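Local coordinates for protein MgGH51 (Meripilus giganteus, PDB 6ZPV) that hydrolyses terminal alpha-L-arabinofuranosyl linkages as a GH51 glycosidase of a wood-rotting fungus, probably trimming arabinose side chains from plant cell-wall polysaccharides, at residues Asn245-Ser250 / Asn265-Gly270; Gly32-Ala35 / Asn40-Phe43; Leu20-Glu23 / His27-Asp30. All blocks are in the same frame, centred on the assembly; numbering follows the deposited sequence. Where two conformers were deposited one is given.

Contact 1 (Asn245-Ser250 / Asn265-Gly270). With NAG (2-acetamido-2-deoxy-beta-D-glucopyranose), chain D.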
ATOM      1  N   ASN A 245     -12.102 -13.694   4.592  1.00 11.07           N
ATOM      2  CA  ASN A 245     -13.514 -13.603   4.947  1.00 11.81           C
ATOM      3  C   ASN A 245     -13.730 -12.724   6.176  1.00 11.90           C
ATOM      4  O   ASN A 245     -14.797 -12.152   6.336  1.00 14.40           O
ATOM      5  CB  ASN A 245     -14.130 -15.011   5.142  1.00 12.12           C
ATOM      6  CG  ASN A 245     -13.254 -15.900   6.015  1.00 12.12           C
ATOM      7  OD1 ASN A 245     -12.076 -16.170   5.684  1.00 13.30           O
ATOM      8  ND2 ASN A 245     -13.833 -16.352   7.146  1.00 13.91           N
ATOM      9  N   ALA A 246     -12.704 -12.574   7.011  1.00 10.55           N
ATOM     10  CA  ALA A 246     -12.719 -11.687   8.161  1.00 10.09           C
ATOM     11  C   ALA A 246     -12.592 -10.225   7.751  1.00 10.31           C
ATOM     12  O   ALA A 246     -12.722  -9.343   8.585  1.00 11.40           O
ATOM     13  CB  ALA A 246     -11.648 -12.093   9.136  1.00 11.30           C
ATOM     14  N   THR A 247     -12.359  -9.968   6.468  1.00 10.97           N
ATOM     15  CA  THR A 247     -12.168  -8.637   5.900  1.00 10.52           C
ATOM     16  C   THR A 247     -13.315  -8.138   5.029  1.00 10.78           C
ATOM     17  O   THR A 247     -13.193  -7.068   4.445  1.00 11.22           O
ATOM     18  CB  THR A 247     -10.827  -8.482   5.162  1.00 10.86           C
ATOM     19  OG1 THR A 247     -10.949  -8.941   3.797  1.00 11.22           O
ATOM     20  CG2 THR A 247      -9.683  -9.181   5.859  1.00 11.02           C
ATOM     21  N   VAL A 248     -14.366  -8.934   4.913  1.00 11.52           N
ATOM     22  CA  VAL A 248     -15.501  -8.679   4.007  0.58 11.69           C
ATOM     23  C   VAL A 248     -16.795  -8.540   4.847  1.00 11.96           C
ATOM     24  O   VAL A 248     -16.917  -9.190   5.889  1.00 15.81           O
ATOM     25  CB  VAL A 248     -15.513  -9.794   2.929  0.58 12.98           C
ATOM     26  CG1 VAL A 248     -16.800  -9.804   2.148  0.58 13.29           C
ATOM     27  CG2 VAL A 248     -14.357  -9.564   1.971  0.58 14.27           C
ATOM     28  N   GLY A 249     -17.701  -7.744   4.343  1.00 12.04           N
ATOM     29  CA  GLY A 249     -19.004  -7.562   4.997  1.00 12.67           C
ATOM     30  C   GLY A 249     -19.025  -6.383   5.933  1.00 11.98           C
ATOM     31  O   GLY A 249     -18.146  -5.509   5.897  1.00 12.51           O
ATOM     32  N   SER A 250     -20.042  -6.321   6.761  1.00 12.16           N
ATOM     33  CA  SER A 250     -20.165  -5.208   7.704  1.00 11.88           C
ATOM     34  C   SER A 250     -18.957  -5.048   8.569  1.00 11.36           C
ATOM     35  O   SER A 250     -18.371  -6.041   9.001  1.00 12.01           O
ATOM     36  CB  SER A 250     -21.379  -5.458   8.581  1.00 13.72           C
ATOM     37  OG  SER A 250     -21.483  -4.421   9.551  1.00 13.77           O
ATOM     38  N   ASN A 265      -4.426  -4.459  13.007  1.00  9.98           N
ATOM     39  CA  ASN A 265      -5.141  -4.111  11.788  1.00 10.07           C
ATOM     40  C   ASN A 265      -6.636  -4.242  12.046  1.00 10.11           C
ATOM     41  O   ASN A 265      -7.113  -5.248  12.523  1.00 10.84           O
ATOM     42  CB  ASN A 265      -4.749  -5.044  10.649  1.00 10.52           C
ATOM     43  CG  ASN A 265      -3.367  -4.945  10.088  1.00 10.29           C
ATOM     44  OD1 ASN A 265      -3.168  -5.380   8.929  1.00 11.22           O
ATOM     45  ND2 ASN A 265      -2.381  -4.439  10.823  1.00 11.44           N
ATOM     46  N   THR A 266      -7.383  -3.196  11.645  1.00 10.24           N
ATOM     47  CA  THR A 266      -8.844  -3.238  11.755  1.00 10.27           C
ATOM     48  C   THR A 266      -9.466  -4.209  10.740  1.00  9.93           C
ATOM     49  O   THR A 266     -10.607  -4.648  10.970  1.00 10.49           O
ATOM     50  CB  THR A 266      -9.460  -1.871  11.535  1.00 10.70           C
ATOM     51  OG1 THR A 266      -9.300  -1.438  10.161  1.00 10.68           O
ATOM     52  CG2 THR A 266      -8.974  -0.810  12.501  1.00 10.59           C
ATOM     53  N   ASP A 267      -8.770  -4.443   9.627  1.00 10.19           N
ATOM     54  CA  ASP A 267      -9.323  -5.121   8.440  1.00 10.03           C
ATOM     55  C   ASP A 267     -10.459  -4.315   7.820  1.00  9.90           C
ATOM     56  O   ASP A 267     -11.201  -4.869   6.980  1.00 10.51           O
ATOM     57  CB  ASP A 267      -9.622  -6.590   8.706  1.00 10.52           C
ATOM     58  CG  ASP A 267      -8.377  -7.483   8.708  1.00 10.62           C
ATOM     59  OD1 ASP A 267      -7.371  -7.066   8.067  1.00 11.23           O
ATOM     60  OD2 ASP A 267      -8.461  -8.583   9.288  1.00 11.49           O
ATOM     61  N   GLY A 268     -10.568  -3.015   8.146  1.00 10.08           N
ATOM     62  CA  GLY A 268     -11.444  -2.136   7.397  1.00 10.21           C
ATOM     63  C   GLY A 268     -11.019  -1.986   5.958  1.00  9.56           C
ATOM     64  O   GLY A 268     -11.873  -1.782   5.095  1.00 10.41           O
ATOM     65  N   LEU A 269      -9.716  -2.030   5.727  1.00 10.69           N
ATOM     66  CA  LEU A 269      -9.163  -2.136   4.380  1.00 10.70           C
ATOM     67  C   LEU A 269      -9.180  -3.626   4.051  1.00 10.61           C
ATOM     68  O   LEU A 269      -8.239  -4.350   4.414  1.00 11.04           O
ATOM     69  CB  LEU A 269      -7.772  -1.555   4.308  1.00 11.26           C
ATOM     70  CG  LEU A 269      -7.074  -1.671   2.951  1.00 11.81           C
ATOM     71  CD1 LEU A 269      -7.864  -1.014   1.872  1.00 14.60           C
ATOM     72  CD2 LEU A 269      -5.664  -1.092   3.044  1.00 13.50           C
ATOM     73  N   GLY A 270     -10.275  -4.085   3.474  1.00 10.16           N
ATOM     74  CA  GLY A 270     -10.493  -5.493   3.215  1.00 10.12           C
ATOM     75  C   GLY A 270     -10.596  -5.828   1.747  1.00 10.32           C
ATOM     76  O   GLY A 270     -10.383  -4.974   0.867  1.00 10.46           O
TER
HETATM   77  C1  NAG D   1     -13.080 -17.277   7.958  1.00 14.06           C
HETATM   78  C2  NAG D   1     -13.650 -17.317   9.364  1.00 14.54           C
HETATM   79  C3  NAG D   1     -12.986 -18.464  10.138  1.00 14.97           C
HETATM   80  C4  NAG D   1     -13.136 -19.786   9.380  1.00 15.05           C
HETATM   81  C5  NAG D   1     -12.570 -19.618   7.955  1.00 13.94           C
HETATM   82  C6  NAG D   1     -12.774 -20.896   7.086  1.00 15.38           C
HETATM   83  C7  NAG D   1     -14.544 -15.333  10.468  1.00 26.68           C
HETATM   84  C8  NAG D   1     -14.250 -14.072  11.200  1.00 22.60           C
HETATM   85  N2  NAG D   1     -13.487 -16.062  10.085  1.00 15.72           N
HETATM   86  O3  NAG D   1     -13.573 -18.591  11.466  1.00 18.20           O
HETATM   87  O4  NAG D   1     -12.345 -20.771  10.068  1.00 15.57           O
HETATM   88  O5  NAG D   1     -13.299 -18.579   7.322  1.00 14.58           O
HETATM   89  O6  NAG D   1     -12.168 -20.758   5.760  1.00 16.96           O
HETATM   90  O7  NAG D   1     -15.654 -15.711  10.314  1.00 39.12           O
HETATM   91  O   HOH W   1     -10.795  -9.067  10.584  1.00 11.89           O

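Contact 2 (Gly32-Ala35 / Asn40-Phe43)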
ATOM      1  N   GLY A  32      -3.311   5.195   6.833  1.00 10.96           N
ATOM      2  CA  GLY A  32      -2.679   5.533   5.550  1.00 10.82           C
ATOM      3  C   GLY A  32      -3.663   5.560   4.421  1.00 10.82           C
ATOM      4  O   GLY A  32      -4.520   6.457   4.306  1.00 10.97           O
ATOM      5  N   LEU A  33      -3.556   4.563   3.543  1.00 10.39           N
ATOM      6  CA  LEU A  33      -4.464   4.500   2.347  1.00 10.54           C
ATOM      7  C   LEU A  33      -5.934   4.383   2.775  1.00 10.20           C
ATOM      8  O   LEU A  33      -6.801   4.905   2.076  1.00 11.15           O
ATOM      9  CB  LEU A  33      -3.998   3.352   1.462  1.00 10.93           C
ATOM     10  CG  LEU A  33      -4.801   3.139   0.183  1.00 11.04           C
ATOM     11  CD1 LEU A  33      -4.657   4.320  -0.761  1.00 12.50           C
ATOM     12  CD2 LEU A  33      -4.291   1.877  -0.502  1.00 12.81           C
ATOM     13  N   TYR A  34      -6.221   3.651   3.842  1.00 10.09           N
ATOM     14  CA  TYR A  34      -7.606   3.528   4.326  1.00 10.17           C
ATOM     15  C   TYR A  34      -8.019   4.832   4.998  1.00  9.73           C
ATOM     16  O   TYR A  34      -7.305   5.313   5.863  1.00 11.31           O
ATOM     17  CB  TYR A  34      -7.698   2.317   5.254  1.00 11.18           C
ATOM     18  CG  TYR A  34      -9.073   1.996   5.791  1.00 10.55           C
ATOM     19  CD1 TYR A  34     -10.190   1.943   4.965  1.00 10.75           C
ATOM     20  CD2 TYR A  34      -9.231   1.693   7.129  1.00 11.02           C
ATOM     21  CE1 TYR A  34     -11.429   1.606   5.485  1.00 10.31           C
ATOM     22  CE2 TYR A  34     -10.484   1.347   7.634  1.00 10.81           C
ATOM     23  CZ  TYR A  34     -11.596   1.323   6.825  1.00 10.46           C
ATOM     24  OH  TYR A  34     -12.817   0.961   7.380  1.00 10.84           O
ATOM     25  N   ALA A  35      -9.168   5.404   4.617  1.00 10.25           N
ATOM     26  CA  ALA A  35      -9.439   6.824   5.002  1.00 11.12           C
ATOM     27  C   ALA A  35      -9.891   7.029   6.445  1.00 11.32           C
ATOM     28  O   ALA A  35      -9.980   8.187   6.862  1.00 11.49           O
ATOM     29  CB  ALA A  35     -10.475   7.399   4.057  1.00 11.53           C
ATOM     30  N   ASN A  40      -7.556   2.965  16.738  1.00 11.49           N
ATOM     31  CA  ASN A  40      -8.117   2.073  17.761  1.00 11.71           C
ATOM     32  C   ASN A  40      -9.642   2.309  17.867  1.00 11.39           C
ATOM     33  O   ASN A  40     -10.203   2.442  18.983  1.00 11.37           O
ATOM     34  CB  ASN A  40      -7.380   2.239  19.104  1.00 12.55           C
ATOM     35  CG  ASN A  40      -7.798   1.263  20.183  1.00 11.70           C
ATOM     36  OD1 ASN A  40      -8.267   0.140  19.877  1.00 12.10           O
ATOM     37  ND2 ASN A  40      -7.559   1.644  21.450  1.00 12.73           N
ATOM     38  N   ARG A  41     -10.298   2.367  16.718  1.00 10.77           N
ATOM     39  CA  ARG A  41     -11.687   2.831  16.628  1.00 11.05           C
ATOM     40  C   ARG A  41     -12.699   1.919  17.302  1.00 11.05           C
ATOM     41  O   ARG A  41     -13.785   2.362  17.671  1.00 11.53           O
ATOM     42  CB  ARG A  41     -12.081   3.056  15.184  1.00 11.14           C
ATOM     43  CG  ARG A  41     -12.265   1.792  14.344  1.00 11.33           C
ATOM     44  CD  ARG A  41     -12.636   2.104  12.904  1.00 10.66           C
ATOM     45  NE  ARG A  41     -12.776   0.917  12.124  1.00 10.93           N
ATOM     46  CZ  ARG A  41     -12.921   0.874  10.810  1.00 10.95           C
ATOM     47  NH1 ARG A  41     -13.045   1.993  10.105  1.00 11.20           N
ATOM     48  NH2 ARG A  41     -12.974  -0.286  10.161  1.00 11.14           N
ATOM     49  N   ALA A  42     -12.364   0.632  17.398  1.00 10.97           N
ATOM     50  CA  ALA A  42     -13.322  -0.370  17.902  1.00 11.31           C
ATOM     51  C   ALA A  42     -12.658  -1.301  18.899  1.00 11.34           C
ATOM     52  O   ALA A  42     -13.204  -2.370  19.208  1.00 11.16           O
ATOM     53  CB  ALA A  42     -13.932  -1.133  16.748  1.00 11.01           C
ATOM     54  N   PHE A  43     -11.531  -0.895  19.481  1.00 11.08           N
ATOM     55  CA  PHE A  43     -10.887  -1.632  20.578  1.00 11.02           C
ATOM     56  C   PHE A  43     -10.590  -3.066  20.119  1.00 11.62           C
ATOM     57  O   PHE A  43     -10.622  -4.009  20.925  1.00 11.68           O
ATOM     58  CB  PHE A  43     -11.741  -1.581  21.850  1.00 12.30           C
ATOM     59  CG  PHE A  43     -12.141  -0.146  22.155  1.00 12.56           C
ATOM     60  CD1 PHE A  43     -11.249   0.769  22.652  1.00 13.50           C
ATOM     61  CD2 PHE A  43     -13.389   0.316  21.782  1.00 12.29           C
ATOM     62  CE1 PHE A  43     -11.586   2.114  22.759  1.00 14.54           C
ATOM     63  CE2 PHE A  43     -13.718   1.643  21.881  1.00 14.52           C
ATOM     64  CZ  PHE A  43     -12.832   2.533  22.354  1.00 15.24           C
TER

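Contact 3 (Leu20-Glu23 / His27-Asp30)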
ATOM      1  N   LEU A  20       2.762  -1.784  -8.141  1.00 10.07           N
ATOM      2  CA  LEU A  20       2.896  -1.460  -6.726  1.00 10.51           C
ATOM      3  C   LEU A  20       2.874  -2.708  -5.860  1.00 10.55           C
ATOM      4  O   LEU A  20       2.199  -3.711  -6.183  1.00 10.83           O
ATOM      5  CB  LEU A  20       1.730  -0.566  -6.289  1.00 11.28           C
ATOM      6  CG  LEU A  20       1.486   0.682  -7.119  1.00 12.36           C
ATOM      7  CD1 LEU A  20       0.372   1.494  -6.492  1.00 14.32           C
ATOM      8  CD2 LEU A  20       2.727   1.524  -7.306  1.00 14.08           C
ATOM      9  N   MET A  21       3.596  -2.638  -4.742  1.00  9.92           N
ATOM     10  CA  MET A  21       3.595  -3.677  -3.707  1.00 10.10           C
ATOM     11  C   MET A  21       3.032  -3.140  -2.412  1.00  9.49           C
ATOM     12  O   MET A  21       3.541  -2.149  -1.878  1.00 10.47           O
ATOM     13  CB  MET A  21       4.993  -4.251  -3.470  1.00 10.95           C
ATOM     14  CG  MET A  21       5.061  -5.379  -2.467  1.00 11.92           C
ATOM     15  SD  MET A  21       5.143  -4.828  -0.743  0.87 10.21           S
ATOM     16  CE  MET A  21       4.926  -6.327   0.167  1.00 17.90           C
ATOM     17  N   PHE A  22       1.958  -3.775  -1.898  1.00 10.18           N
ATOM     18  CA  PHE A  22       1.289  -3.287  -0.696  1.00 10.42           C
ATOM     19  C   PHE A  22       1.179  -4.391   0.362  1.00 10.57           C
ATOM     20  O   PHE A  22       0.707  -5.499   0.109  1.00 11.46           O
ATOM     21  CB  PHE A  22      -0.111  -2.766  -1.053  1.00 10.83           C
ATOM     22  CG  PHE A  22      -0.773  -2.083   0.146  1.00 10.88           C
ATOM     23  CD1 PHE A  22      -1.535  -2.794   1.056  1.00 10.68           C
ATOM     24  CD2 PHE A  22      -0.604  -0.741   0.374  1.00 12.12           C
ATOM     25  CE1 PHE A  22      -2.080  -2.164   2.167  1.00 11.26           C
ATOM     26  CE2 PHE A  22      -1.143  -0.103   1.492  1.00 12.38           C
ATOM     27  CZ  PHE A  22      -1.900  -0.825   2.376  1.00 12.21           C
ATOM     28  N   GLU A  23       1.492  -3.988   1.587  1.00 10.04           N
ATOM     29  CA  GLU A  23       1.001  -4.629   2.797  1.00 10.20           C
ATOM     30  C   GLU A  23       0.766  -3.483   3.780  1.00 10.01           C
ATOM     31  O   GLU A  23       1.333  -2.404   3.589  1.00 10.57           O
ATOM     32  CB  GLU A  23       2.027  -5.620   3.355  1.00 10.42           C
ATOM     33  CG  GLU A  23       3.241  -4.935   3.993  1.00 11.40           C
ATOM     34  CD  GLU A  23       4.311  -5.940   4.430  1.00 11.17           C
ATOM     35  OE1 GLU A  23       4.009  -6.827   5.275  1.00 11.29           O
ATOM     36  OE2 GLU A  23       5.436  -5.813   3.903  1.00 13.92           O
ATOM     37  N   HIS A  27       1.852   1.852   9.028  1.00 10.86           N
ATOM     38  CA  HIS A  27       0.496   2.421   8.973  1.00 10.90           C
ATOM     39  C   HIS A  27       0.161   2.901   7.543  1.00 10.65           C
ATOM     40  O   HIS A  27      -0.497   3.901   7.340  1.00 11.61           O
ATOM     41  CB  HIS A  27       0.321   3.517  10.018  1.00 10.92           C
ATOM     42  CG  HIS A  27       0.064   2.954  11.371  1.00 11.78           C
ATOM     43  ND1 HIS A  27      -1.153   2.445  11.744  1.00 13.39           N
ATOM     44  CD2 HIS A  27       0.904   2.695  12.390  1.00 13.17           C
ATOM     45  CE1 HIS A  27      -1.064   1.952  12.956  1.00 14.88           C
ATOM     46  NE2 HIS A  27       0.189   2.119  13.369  1.00 15.46           N
ATOM     47  N   SER A  28       0.502   2.053   6.591  1.00 10.75           N
ATOM     48  CA  SER A  28       0.129   2.233   5.166  1.00 11.17           C
ATOM     49  C   SER A  28      -1.330   1.912   4.892  1.00 10.29           C
ATOM     50  O   SER A  28      -1.863   2.413   3.872  1.00 10.52           O
ATOM     51  CB  SER A  28       0.972   1.382   4.278  1.00 10.86           C
ATOM     52  OG  SER A  28       0.758   0.021   4.605  1.00 10.89           O
ATOM     53  N   GLY A  29      -1.958   1.082   5.710  1.00 10.12           N
ATOM     54  CA  GLY A  29      -3.386   0.735   5.541  1.00 10.32           C
ATOM     55  C   GLY A  29      -4.177   1.530   6.554  1.00 10.49           C
ATOM     56  O   GLY A  29      -4.616   2.652   6.285  1.00 10.45           O
ATOM     57  N   ASP A  30      -4.313   0.968   7.756  1.00 10.33           N
ATOM     58  CA  ASP A  30      -4.829   1.735   8.884  1.00 10.50           C
ATOM     59  C   ASP A  30      -3.928   2.925   9.185  1.00 11.21           C
ATOM     60  O   ASP A  30      -2.730   2.685   9.505  1.00 12.61           O
ATOM     61  CB  ASP A  30      -4.960   0.839  10.097  1.00 10.86           C
ATOM     62  CG  ASP A  30      -6.070  -0.166  10.001  1.00 11.52           C
ATOM     63  OD1 ASP A  30      -7.180   0.126   9.609  1.00 12.33           O
ATOM     64  OD2 ASP A  30      -5.811  -1.320  10.255  1.00 18.72           O
TER

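Contact 1 (Asn245-Ser250 / Asn265-Gly270)
A buried loop-to-loop contact brings T247 against D267 and G270, within the connections between strand 224-227 and helix 271-281 of the catalytic (beta/alpha)8 barrel. T247 carries most of it. T247 CG2 sits over the face of the D267 carboxylate, 3.6 Å from D267 CG, and the two side chains slant across one another. With chi1 at 85°, OG1 sits between the backbone N and the carbonyl carbon, bonding to the carbonyl of W244 and the backbone N of L271. T247 O receives a C-H...O contact from G270 CA at 3.4 Å, nearly straight at 164°. A side chain on G270 would run into that oxygen. One water donates to both A246 O (2.8 Å) and D267 OD2 (2.7 Å), bridging the two loops. N245, A246 and T247 form the Asn-X-Thr sequon of an N-glycosylation site: N245 ND2 is joined covalently to C1 of an N-acetylglucosamine, whose methyl C8 comes 3.9 Å from A246 CB. With an alanine at T247 the sequon would be broken and N245 would probably lose its glycan, with a gap opened over the D267 carboxylate and L271 N left without this acceptor. G270 is the N-cap of helix 271-281, and L269 packs on Y274 within it.

Contact 2 (Gly32-Ala35 / Asn40-Phe43)
Y34 and R41 make this contact between them: a tyrosine hydroxyl held end-on by a guanidinium, joining the exit of helix 29-33, which follows the first strand of the (beta/alpha)8 barrel, to the loop leading toward strand 57-60. Both are buried. Y34 is the first residue to leave helical geometry, and its CG stands anti to the backbone N (chi1 -177°), sending the ring out toward the arginine. R41 reaches back with a chain extended from CG to NE. Both terminal nitrogens, NH1 and NH2, donate to the one phenolic oxygen, which lies close to the guanidinium plane; ring and guanidinium planes stand 80° apart. Sharing one acceptor bends both bonds, and each N-H points somewhat off the oxygen. The hydroxyl also bonds to N207 OD1, while NH1 forms a salt bridge with E36, from the short turn between the two segments. That carboxylate probably balances the buried positive charge and fixes the rotation of the guanidinium. Further along the arginine, its side chain packs on M194 and F198 of strand 189-198, so the pair ties the barrel to a beta-sheet outside it. At the grip itself, R41 NH1 lies 2.9 Å from Y34 OH and R41 NH2 3.1 Å from the same oxygen.

Contact 3 (Leu20-Glu23 / His27-Asp30)
S28 fills the tight part of this contact, fitting its side chain and its carbonyl against F22 and E23. S28 OG donates to E23 O, 2.7 Å away, approaching in the carbonyl plane, on a lone pair, at a C=O...donor angle of 129°. With chi1 at 62° the S28 hydroxyl folds back over its own backbone and faces the E23 carbonyl. OG is also bonded to I25 N, so this buried oxygen has partners on two neighbouring pieces of backbone. Beside it comes the rim of F22: CE2 approaches S28 O at 3.5 Å and CZ lies 3.6 Å from S28 OG. Both S28 O and G29 CA meet the ring at its edge, near its plane, with G29 CA 3.8 Å from F22 CZ. Strand 20-21 is the first of the eight parallel strands of the (beta/alpha)8 barrel, and a short loop leads from its C-terminal end into the weakly bonded start of helix 29-33. F22 meets the ring of F225 from the next strand, while D24, in the turn, accepts from the backbone N atoms of G29 and D30. The looser side is that of E23, whose side chain leads away from 27-30; its nearest approach is E23 CG to S28 OG, 5.6 Å. Its OE1 accepts instead from N232 N and W261 NE1, and a bound glycerol, probably from the crystallisation liquor, lies about 4 Å from this side chain. H27 likewise turns away, and its ND1 donates to D30 O at 2.7 Å, from above the carbonyl plane.

In the fold
From the N terminus, contact 3 comes first, closing the short turn between strand 20-21 and helix 29-33. Contact 2 follows at the far end of that helix, which the two share: L33 N lies 2.8 Å from S28 O and Y34 N 3.1 Å from G29 O, both probable hydrogen bonds. Contact 1 closes a much later loop, ahead of helix 271-281. The three run in series, without nesting or crossing, yet 265-270 touches both others. T266 OG1 probably bonds to D30 OD1, L269 packs on F22 and G29, and G268 lies against Y34 and R41. The first barrel strand and its helix thus meet the loop before helix 271-281.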